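Local coordinates for multicopper oxidase (Uncultured bacterium, PDB 4E9X), which is probably a two-domain, laccase-like enzyme that oxidises its substrates at copper sites and passes the electrons to molecular oxygen, at residues Y297-S300 with L301-G304; L230-P233 with G234-Y237; V64-K67 with G68-R71; R182-K185 with G186-V189. All coordinates share one frame; numbering follows the deposited sequence.

The four contacts are local turns of a chain rich in beta strands and almost without helix. Contacts 2 and 4 make a pair: each is a type II turn between two sheets, with an acidic side chain bonded back to its start, and both run into the same sheet through neighbouring strands 236-243 and 187-195, their centres about 24 Å apart. Contact 3 is a third type II turn, about 23 Å from contact 2 between centres, and both touch the second subunit. In contact 2 Gly234 comes within about 5 Å of a bound copper ion; the Gln66 side chain of contact 3 is about 9 Å from one. Contact 1 packs between strands 36-40 and 138-147, probably where the two domains meet.

Contact 1. Residues Y297-S300 with L301-G304; sequences YSES and LKQG
Leu301 folds its side chain back over the carbonyl of Tyr297, and this is the tight half of the turn. The backbone N of Leu301 donates to Tyr297 O at 2.9 Å, nearly along the C=O axis, while Leu301 CG rests only 3.2 Å from the same oxygen. Beyond it Leu301 CD1 meets Tyr297 CB at 4.3 Å. This side is buried: Leu301 also packs on Leu36 and His38 of one sheet and Ile141 of another, and Tyr297 OH bonds to Gly34 O.

The other half is polar and watery. Glu299 and Lys302 lie side by side and point the same way; bends in the lysine chain at chi3 and chi4 (-100° and -116°) carry its amine to a fairly long salt bridge, Lys302 NZ to Glu299 OE2 at 3.5 Å. One water joins Glu299 OE1 to Gln303 NE2, and a second joins Gln303 OE1 to Ser300 OG, which has a further bond from Asn294. The glutamine is thus held at both ends of its amide through solvent. Shorter backbone loops continue the turn, Lys302 N to Glu299 O and Gln303 N to Ser300 O, both at 3.0 Å. A single helix-like turn of this kind, apolar inside and charged outside, sits here in the loop between strands 270-275 and 306-308, packing against strands of two sheets, consistent with a place between two cupredoxin-type domains.

Contact 2. Residues L230-P233 with G234-Y237; sequences LVSP and GERY
Glu235 reaches back across the turn to Ser232, and its OE1 gathers further bonds across it. Glu235 CG lies beside the backbone N (chi1 -59°) and the chain runs extended beyond it (chi2 -169°), which carries OE1 back to the serine. The backbone Ser232 N meets Glu235 OE1 at 3.0 Å on the anti side of the carboxylate, close to its plane. Ser232 OG may add a donation to Glu235 OE1 at 2.9 Å from well above that plane, though this bond is doubtful, resting on one of two serine conformers. Water 4 links Glu235 OE1 to Leu230 O. In return Glu235 N donates to Ser232 O at 3.0 Å, the bond that closes the turn; the backbone angles of Pro233 and Gly234 make it type II.

The second shell fixes the rotation of the carboxylate. Its other oxygen, Glu235 OE2, receives the hydroxyl Tyr237 OH at 2.7 Å on the syn side and forms a salt bridge with Lys215. Leu230 O, 3.4 Å from Tyr237 CE2, and Val231 CG2 lie obliquely against the tyrosine ring. On the strand that follows, Arg236 curls back so that Arg236 NH1 donates to Gly234 O at 2.8 Å, in the carbonyl plane and nearly in the guanidinium plane. The same guanidinium bonds Asp227 of the second subunit, tying the turn to the trimer interface, where Leu230 packs on Leu230 of that neighbour.

With Ser232 N, water and Tyr237 OH donating to it, the buried carboxylate of Glu235 is probably ionised, its negative charge stabilised by these donors and by Lys215.

Contact 3. Residues V64-K67 with G68-R71; sequences VHQK and GTWR
Gln66 and Thr69 join the two ends of a type II turn by backbone and side chain at once. The backbone bond runs from Thr69 N to Gln66 O at 3.0 Å and is fairly straight at the hydrogen (164°), although the donor stands above the carbonyl plane. The side-chain bond is the better oriented at its acceptor: Thr69 OG1 donates to Gln66 OE1 at 2.7 Å, in the amide plane and on a lone pair. The two side chains cross at about a right angle. With chi1 of Thr69 at 60°, its hydroxyl sits between the backbone N and the carbonyl carbon and faces the glutamine, while Thr69 CG2 passes 3.7 Å from Lys67 O. A bend at chi2 (-74°) brings the amide of Gln66 round to meet it.

Other polar groups find partners on the second subunit. Gly68 N, too poorly aligned to bond Gln66 O, donates to Asn245 OD1 of that subunit, and His65 NE2 pairs there with Asp209. Arg71 makes a salt bridge to Asp281 of the same neighbour, and Arg71 CG lies 3.6 Å above the plane of the Trp70 ring, over the ring centre.

The turn belongs to the loop between strands 60-62 and 88-94. Gln66 and Thr69 both pack on Phe93 of the latter strand, and the 3-10 segment beginning at Trp70 leads the chain onward.

Contact 4. Residues R182-K185 with G186-V189; sequences RVKK and GDVV
Asp187 turns back toward Lys184, and its side chain can be followed outward atom by atom. Asp187 CB lies 3.3 Å from Lys184 O, the carbonyl to which its own backbone N donates at 3.0 Å. One bond further, Asp187 CG is still beside that oxygen. At the tip the branches part. With chi1 (-92°) off a staggered position, Asp187 OD2 comes back over the turn and accepts from the backbone Lys184 N at 2.9 Å; the bond is nearly straight at the hydrogen (169°) but arrives from above the carboxylate plane, 36° out of it. The same oxygen is packed against the strand just before the turn, 3.4 Å from Val183 CA and 3.6 Å from Val183 CB. The other branch, Asp187 OD1, leaves the turn for the hydroxyl of Thr137, which also bonds Val188 N, so that both carboxylate oxygens are held and the rotation of the group is fixed.

Lys184 leads away from this polar group. It crosses Asp187 at about a right angle, touching it with its CG; its ammonium extends past, Lys184 NZ lying 6.5 Å from Asp187 OD1, too far for an ion pair. Two residues further along the strand from Asp187, Val189 CG2 meets Val183 CG1 at 4.0 Å, and Val189 goes on to Val140.

Lys184 N and O are thus both paired with Asp187, one by its side chain and one by its backbone. Such a type II turn, with glycine at its third position, here joins strands 181-183 and 187-195 of two different sheets, as expected of a cupredoxin-type beta sandwich.

Contact 1. Residues Y297-S300 with L301-G304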
# COMPACT_ATOMS: atom_id res chain seq x y z
N TYR A 297 25.58 4.22 -0.30
CA TYR A 297 26.17 4.93 0.84
C TYR A 297 26.89 3.99 1.80
O TYR A 297 27.26 4.36 2.91
CB TYR A 297 25.17 5.82 1.57
CG TYR A 297 25.07 7.24 1.08
CD1 TYR A 297 26.17 8.03 0.83
CD2 TYR A 297 23.80 7.81 0.91
CE1 TYR A 297 26.06 9.36 0.38
CE2 TYR A 297 23.66 9.12 0.47
CZ TYR A 297 24.78 9.89 0.21
OH TYR A 297 24.69 11.19 -0.24
N SER A 298 27.21 2.74 1.39
CA SER A 298 27.76 1.79 2.38
C SER A 298 29.16 2.13 2.81
O SER A 298 29.53 1.82 3.90
CB SER A 298 27.78 0.37 1.77
OG SER A 298 26.47 -0.08 1.48
N GLU A 299 29.93 2.79 1.93
CA GLU A 299 31.28 3.20 2.38
C GLU A 299 31.16 4.43 3.26
O GLU A 299 31.76 4.50 4.35
CB GLU A 299 32.19 3.44 1.17
CG GLU A 299 32.43 2.13 0.41
CD GLU A 299 33.01 1.02 1.29
OE1 GLU A 299 33.87 1.17 2.21
OE2 GLU A 299 32.58 -0.14 1.13
N SER A 300 30.36 5.43 2.86
CA SER A 300 30.21 6.62 3.72
C SER A 300 29.69 6.24 5.11
O SER A 300 30.11 6.92 6.06
CB SER A 300 29.19 7.60 3.10
OG SER A 300 29.62 8.02 1.82
N LEU A 301 28.79 5.25 5.19
CA LEU A 301 28.23 4.87 6.48
C LEU A 301 29.29 4.33 7.42
O LEU A 301 29.00 4.32 8.63
CB LEU A 301 27.11 3.85 6.27
CG LEU A 301 25.82 4.52 5.81
CD1 LEU A 301 24.86 3.52 5.19
CD2 LEU A 301 25.08 5.18 6.99
N LYS A 302 30.46 3.91 6.96
CA LYS A 302 31.54 3.39 7.80
C LYS A 302 32.51 4.47 8.21
O LYS A 302 33.45 4.16 8.99
CB LYS A 302 32.35 2.36 6.98
CG LYS A 302 31.55 1.13 6.64
CD LYS A 302 32.60 0.07 6.30
CE LYS A 302 32.68 0.01 4.80
NZ LYS A 302 32.21 -1.38 4.43
N GLN A 303 32.34 5.70 7.67
CA GLN A 303 33.43 6.68 7.83
C GLN A 303 33.24 7.66 8.96
O GLN A 303 33.90 8.70 8.95
CB GLN A 303 33.59 7.39 6.46
CG GLN A 303 34.16 6.44 5.40
CD GLN A 303 34.12 6.98 3.99
OE1 GLN A 303 33.69 8.12 3.82
NE2 GLN A 303 34.55 6.18 3.00
N GLY A 304 32.42 7.33 9.94
CA GLY A 304 32.25 8.16 11.15
C GLY A 304 31.12 9.17 10.97
O GLY A 304 30.42 9.32 9.95
O HOH W 1 35.03 3.25 3.40
O HOH W 2 28.98 7.79 8.36
O HOH W 3 32.23 8.77 1.64

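Contact 2. Residues L230-P233 with G234-Y237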
# COMPACT_ATOMS: atom_id res chain seq x y z
N LEU A 230 6.58 -3.67 1.26
CA LEU A 230 5.92 -2.55 0.61
C LEU A 230 6.34 -1.24 1.28
O LEU A 230 6.20 -1.10 2.50
CB LEU A 230 4.40 -2.68 0.73
CG LEU A 230 3.59 -1.66 -0.06
CD1 LEU A 230 3.83 -1.92 -1.56
CD2 LEU A 230 2.09 -1.74 0.30
N VAL A 231 6.86 -0.33 0.45
CA VAL A 231 7.35 0.95 0.96
C VAL A 231 6.58 2.06 0.27
O VAL A 231 6.56 2.11 -0.96
CB VAL A 231 8.85 1.08 0.63
CG1 VAL A 231 9.42 2.38 1.18
CG2 VAL A 231 9.64 -0.14 1.14
N SER A 232 5.92 2.92 1.03
CA SER A 232 5.06 3.97 0.49
C SER A 232 5.63 5.34 0.88
O SER A 232 6.55 5.40 1.73
CB SER A 232 3.63 3.74 0.96
OG SER A 232 3.28 4.30 2.20
N PRO A 233 5.13 6.40 0.28
CA PRO A 233 5.75 7.73 0.53
C PRO A 233 5.82 8.11 2.00
O PRO A 233 4.87 8.07 2.78
CB PRO A 233 4.82 8.68 -0.23
CG PRO A 233 4.36 7.80 -1.40
CD PRO A 233 4.09 6.47 -0.75
N GLY A 234 7.05 8.53 2.39
CA GLY A 234 7.31 8.96 3.74
C GLY A 234 7.90 7.89 4.64
O GLY A 234 8.61 8.21 5.60
N GLU A 235 7.59 6.62 4.31
CA GLU A 235 7.96 5.54 5.22
C GLU A 235 9.42 5.13 5.13
O GLU A 235 10.04 5.31 4.09
CB GLU A 235 7.16 4.27 4.90
CG GLU A 235 5.63 4.45 4.99
CD GLU A 235 5.04 3.05 4.92
OE1 GLU A 235 4.91 2.58 3.80
OE2 GLU A 235 4.80 2.40 5.95
N ARG A 236 9.93 4.54 6.21
CA ARG A 236 11.18 3.79 6.11
C ARG A 236 10.96 2.43 6.75
O ARG A 236 10.20 2.25 7.71
CB ARG A 236 12.36 4.50 6.81
CG ARG A 236 12.85 5.73 6.04
CD ARG A 236 12.05 7.00 6.34
NE ARG A 236 12.17 7.36 7.74
CZ ARG A 236 11.16 7.78 8.53
NH1 ARG A 236 9.92 7.95 8.10
NH2 ARG A 236 11.44 8.04 9.82
N TYR A 237 11.65 1.43 6.18
CA TYR A 237 11.75 0.12 6.79
C TYR A 237 13.23 -0.27 6.86
O TYR A 237 13.93 -0.08 5.85
CB TYR A 237 11.00 -0.96 5.97
CG TYR A 237 9.51 -0.74 6.12
CD1 TYR A 237 8.81 -1.38 7.17
CD2 TYR A 237 8.79 0.10 5.25
CE1 TYR A 237 7.42 -1.19 7.33
CE2 TYR A 237 7.43 0.28 5.41
CZ TYR A 237 6.76 -0.35 6.45
OH TYR A 237 5.38 -0.16 6.62
O HOH W 4 3.88 0.16 3.43

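Contact 3. Residues V64-K67 with G68-R71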
# COMPACT_ATOMS: atom_id res chain seq x y z
N VAL A 64 12.42 13.90 12.82
CA VAL A 64 13.00 14.66 13.92
C VAL A 64 11.89 15.31 14.68
O VAL A 64 11.03 16.01 14.12
CB VAL A 64 13.97 15.74 13.35
CG1 VAL A 64 14.47 16.70 14.41
CG2 VAL A 64 15.16 15.03 12.67
N HIS A 65 11.81 15.09 16.00
CA HIS A 65 10.64 15.63 16.68
C HIS A 65 10.63 17.14 16.79
O HIS A 65 9.55 17.72 16.97
CB HIS A 65 10.66 15.08 18.12
CG HIS A 65 10.36 13.62 18.22
ND1 HIS A 65 10.59 12.88 19.38
CD2 HIS A 65 9.78 12.81 17.32
CE1 HIS A 65 10.18 11.65 19.17
NE2 HIS A 65 9.69 11.57 17.93
N GLN A 66 11.81 17.76 16.76
CA GLN A 66 11.93 19.20 16.99
C GLN A 66 11.38 19.57 18.36
O GLN A 66 10.59 20.47 18.50
CB GLN A 66 11.21 20.03 15.91
CG GLN A 66 11.72 19.69 14.51
CD GLN A 66 13.12 20.26 14.21
OE1 GLN A 66 13.73 20.97 14.99
NE2 GLN A 66 13.61 19.87 13.03
N LYS A 67 11.83 18.85 19.37
CA LYS A 67 11.41 19.03 20.75
C LYS A 67 11.87 20.41 21.22
O LYS A 67 13.08 20.62 21.44
CB LYS A 67 11.98 17.92 21.63
CG LYS A 67 11.50 17.80 23.05
CD LYS A 67 9.99 17.84 23.21
CE LYS A 67 9.44 16.79 24.16
NZ LYS A 67 9.29 15.46 23.47
N GLY A 68 10.93 21.33 21.34
CA GLY A 68 11.17 22.69 21.76
C GLY A 68 11.85 23.49 20.66
O GLY A 68 12.35 24.58 20.91
N THR A 69 11.90 22.94 19.47
CA THR A 69 12.57 23.62 18.35
C THR A 69 11.67 23.63 17.11
O THR A 69 12.20 23.57 15.97
CB THR A 69 13.95 23.04 17.97
OG1 THR A 69 13.83 21.67 17.59
CG2 THR A 69 14.83 23.04 19.21
N TRP A 70 10.35 23.75 17.34
CA TRP A 70 9.45 23.63 16.19
C TRP A 70 9.72 24.62 15.06
O TRP A 70 9.36 24.38 13.90
CB TRP A 70 7.97 23.76 16.65
CG TRP A 70 7.59 25.13 17.20
CD1 TRP A 70 7.75 25.54 18.48
CD2 TRP A 70 6.98 26.20 16.50
NE1 TRP A 70 7.29 26.84 18.63
CE2 TRP A 70 6.81 27.26 17.42
CE3 TRP A 70 6.56 26.39 15.16
CZ2 TRP A 70 6.23 28.47 17.04
CZ3 TRP A 70 5.99 27.60 14.80
CH2 TRP A 70 5.83 28.64 15.76
N ARG A 71 10.33 25.78 15.34
CA ARG A 71 10.63 26.78 14.31
C ARG A 71 11.71 26.31 13.35
O ARG A 71 11.95 27.01 12.33
CB ARG A 71 10.94 28.16 14.91
CG ARG A 71 9.73 28.73 15.69
CD ARG A 71 10.11 30.07 16.37
NE ARG A 71 9.99 31.14 15.43
CZ ARG A 71 8.87 31.74 15.01
NH1 ARG A 71 7.70 31.35 15.50
NH2 ARG A 71 8.90 32.72 14.12

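Contact 4. Residues R182-K185 with G186-V189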
# COMPACT_ATOMS: atom_id res chain seq x y z
N ARG A 182 27.23 -5.67 -3.59
CA ARG A 182 28.24 -6.73 -3.54
C ARG A 182 28.47 -7.18 -2.11
O ARG A 182 28.72 -6.35 -1.22
CB ARG A 182 29.57 -6.27 -4.19
CG ARG A 182 29.35 -6.08 -5.70
CD ARG A 182 30.68 -5.90 -6.42
NE ARG A 182 30.50 -5.82 -7.84
CZ ARG A 182 31.43 -5.44 -8.69
NH1 ARG A 182 32.61 -5.05 -8.28
NH2 ARG A 182 31.16 -5.40 -10.01
N VAL A 183 28.36 -8.48 -1.91
CA VAL A 183 28.52 -9.09 -0.57
C VAL A 183 29.46 -10.25 -0.69
O VAL A 183 29.80 -10.70 -1.77
CB VAL A 183 27.17 -9.57 0.00
CG1 VAL A 183 26.20 -8.35 0.08
CG2 VAL A 183 26.58 -10.71 -0.84
N LYS A 184 29.85 -10.79 0.47
CA LYS A 184 30.51 -12.10 0.50
C LYS A 184 29.80 -12.93 1.56
O LYS A 184 29.13 -12.44 2.47
CB LYS A 184 32.01 -12.02 0.76
CG LYS A 184 32.32 -11.57 2.18
CD LYS A 184 33.85 -11.59 2.35
CE LYS A 184 34.24 -11.39 3.79
NZ LYS A 184 35.73 -11.58 3.95
N LYS A 185 29.93 -14.26 1.43
CA LYS A 185 29.25 -15.17 2.35
C LYS A 185 29.59 -14.85 3.78
O LYS A 185 30.78 -14.66 4.08
CB LYS A 185 29.61 -16.64 2.00
CG LYS A 185 28.67 -17.59 2.76
CD LYS A 185 29.09 -19.04 2.55
CE LYS A 185 28.07 -19.98 3.21
NZ LYS A 185 28.53 -21.40 3.12
N GLY A 186 28.59 -14.77 4.65
CA GLY A 186 28.77 -14.49 6.09
C GLY A 186 28.49 -13.02 6.38
O GLY A 186 28.39 -12.65 7.53
N ASP A 187 28.39 -12.16 5.34
CA ASP A 187 27.97 -10.78 5.60
C ASP A 187 26.61 -10.76 6.26
O ASP A 187 25.78 -11.65 6.09
CB ASP A 187 27.92 -9.98 4.29
CG ASP A 187 29.21 -9.25 3.95
OD1 ASP A 187 29.96 -8.82 4.87
OD2 ASP A 187 29.48 -9.07 2.73
N VAL A 188 26.39 -9.69 7.03
CA VAL A 188 25.09 -9.41 7.67
C VAL A 188 24.74 -8.01 7.21
O VAL A 188 25.42 -7.03 7.56
CB VAL A 188 25.22 -9.48 9.20
CG1 VAL A 188 23.85 -9.14 9.85
CG2 VAL A 188 25.70 -10.85 9.60
N VAL A 189 23.68 -7.94 6.39
CA VAL A 189 23.43 -6.70 5.61
C VAL A 189 22.20 -5.99 6.21
O VAL A 189 21.14 -6.59 6.27
CB VAL A 189 23.22 -7.01 4.15
CG1 VAL A 189 23.10 -5.71 3.34
CG2 VAL A 189 24.37 -7.86 3.58